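Local atomic coordinates of ORF14 (Streptomyces clavuligerus, PDB entry 2WPX), a protein that binds acetyl-CoA and, as a tandem GNAT-family protein of the clavulanic acid biosynthesis pathway, probably acts as an acyltransferase. Residues A15-D18 with E19-G22. Numbering follows the deposited sequence.
Sequences ANDD and ETVG
With CG of Asp17 anti to its own nitrogen (chi1 -178°) and OG1 of Thr20 turned back beside the Thr20 backbone N (chi1 -48°), the two donors of Thr20 come to lie over the carboxylate of Asp17. This is an N-cap: Asp17 sits just ahead of helix 18-33, the first helix of the N-terminal GNAT region, and its side chain serves the helix's first turn. OD2 accepts from Thr20 N at 3.1 Å, a fairly straight bond, while OD1 takes the hydroxyl of Thr20 OG1 at 2.8 Å. Both donors arrive well above the carboxylate plane, and two bonds, one to each oxygen, should limit rotation of the group. The helix start would be expected to stabilise its negative charge.

The backbone then takes over: Val21 N bonds to Asp17 O at 2.8 Å, and Gly22 N reaches Asp18 O at the same distance. Thr20 and Val21 are buried, Thr20 against Val63 and Arg65 of strand 57-66, Val21 against Val47 and Leu50 of helix 43-51, which Ala15 also touches. Val21 CG2 lies 3.3 Å from Asp17 O and 3.8 Å from Ala15 O.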
ATOM      1  N   ALA A  15      -6.570  -0.653  20.451  1.00 25.41           N
ATOM      2  CA  ALA A  15      -7.766  -0.113  19.829  1.00 25.48           C
ATOM      3  C   ALA A  15      -8.915   0.135  20.790  1.00 27.46           C
ATOM      4  O   ALA A  15      -9.836   0.858  20.458  1.00 28.30           O
ATOM      5  CB  ALA A  15      -8.207  -1.002  18.704  1.00 26.02           C
ATOM      6  N   ASN A  16      -8.882  -0.480  21.958  1.00 29.54           N
ATOM      7  CA  ASN A  16      -9.898  -0.263  22.996  1.00 32.73           C
ATOM      8  C   ASN A  16      -9.650   1.023  23.806  1.00 32.64           C
ATOM      9  O   ASN A  16     -10.498   1.442  24.602  1.00 34.72           O
ATOM     10  CB  ASN A  16      -9.903  -1.447  23.949  1.00 34.87           C
ATOM     11  CG  ASN A  16      -8.492  -1.969  24.207  1.00 37.09           C
ATOM     12  OD1 ASN A  16      -7.618  -1.844  23.334  1.00 38.43           O
ATOM     13  ND2 ASN A  16      -8.258  -2.553  25.381  1.00 36.89           N
ATOM     14  N   ASP A  17      -8.488   1.638  23.604  1.00 30.03           N
ATOM     15  CA  ASP A  17      -8.146   2.835  24.327  1.00 29.08           C
ATOM     16  C   ASP A  17      -8.627   4.041  23.509  1.00 27.90           C
ATOM     17  O   ASP A  17      -7.863   4.620  22.774  1.00 26.80           O
ATOM     18  CB  ASP A  17      -6.631   2.861  24.559  1.00 27.18           C
ATOM     19  CG  ASP A  17      -6.171   4.072  25.366  1.00 27.16           C
ATOM     20  OD1 ASP A  17      -5.042   4.017  25.906  1.00 22.72           O
ATOM     21  OD2 ASP A  17      -6.920   5.082  25.455  1.00 27.26           O
ATOM     22  N   ASP A  18      -9.894   4.413  23.642  1.00 28.88           N
ATOM     23  CA  ASP A  18     -10.475   5.431  22.778  1.00 29.14           C
ATOM     24  C   ASP A  18      -9.740   6.770  22.819  1.00 27.98           C
ATOM     25  O   ASP A  18      -9.529   7.398  21.790  1.00 27.37           O
ATOM     26  CB  ASP A  18     -11.957   5.636  23.054  1.00 31.52           C
ATOM     27  CG  ASP A  18     -12.816   4.426  22.674  1.00 36.03           C
ATOM     28  OD1 ASP A  18     -13.993   4.634  22.316  1.00 42.62           O
ATOM     29  OD2 ASP A  18     -12.366   3.266  22.744  1.00 38.58           O
ATOM     30  N   GLU A  19      -9.330   7.188  24.004  1.00 29.30           N
ATOM     31  CA  GLU A  19      -8.624   8.453  24.166  1.00 29.17           C
ATOM     32  C   GLU A  19      -7.334   8.484  23.388  1.00 25.93           C
ATOM     33  O   GLU A  19      -7.143   9.421  22.601  1.00 26.05           O
ATOM     34  CB  GLU A  19      -8.371   8.810  25.641  1.00 31.62           C
ATOM     35  CG  GLU A  19      -7.523  10.091  25.812  1.00 33.87           C
ATOM     36  CD  GLU A  19      -8.336  11.381  25.566  1.00 40.38           C
ATOM     37  OE1 GLU A  19      -8.108  12.020  24.497  1.00 36.40           O
ATOM     38  OE2 GLU A  19      -9.187  11.766  26.449  1.00 43.97           O
ATOM     39  N   THR A  20      -6.470   7.473  23.593  1.00 23.87           N
ATOM     40  CA  THR A  20      -5.220   7.324  22.823  1.00 21.17           C
ATOM     41  C   THR A  20      -5.466   7.090  21.315  1.00 19.51           C
ATOM     42  O   THR A  20      -4.785   7.695  20.490  1.00 18.74           O
ATOM     43  CB  THR A  20      -4.242   6.223  23.391  1.00 20.98           C
ATOM     44  OG1 THR A  20      -4.091   6.400  24.789  1.00 21.81           O
ATOM     45  CG2 THR A  20      -2.844   6.363  22.810  1.00 18.45           C
ATOM     46  N   VAL A  21      -6.430   6.251  20.938  1.00 18.63           N
ATOM     47  CA  VAL A  21      -6.719   6.119  19.504  1.00 18.03           C
ATOM     48  C   VAL A  21      -7.139   7.428  18.860  1.00 17.86           C
ATOM     49  O   VAL A  21      -6.670   7.744  17.778  1.00 16.04           O
ATOM     50  CB  VAL A  21      -7.820   5.088  19.164  1.00 18.69           C
ATOM     51  CG1 VAL A  21      -8.058   5.087  17.680  1.00 15.42           C
ATOM     52  CG2 VAL A  21      -7.414   3.703  19.636  1.00 20.25           C
ATOM     53  N   GLY A  22      -8.052   8.155  19.517  1.00 19.51           N
ATOM     54  CA  GLY A  22      -8.491   9.474  19.062  1.00 20.29           C
ATOM     55  C   GLY A  22      -7.363  10.459  18.779  1.00 20.27           C
ATOM     56  O   GLY A  22      -7.329  11.103  17.721  1.00 19.56           O
TER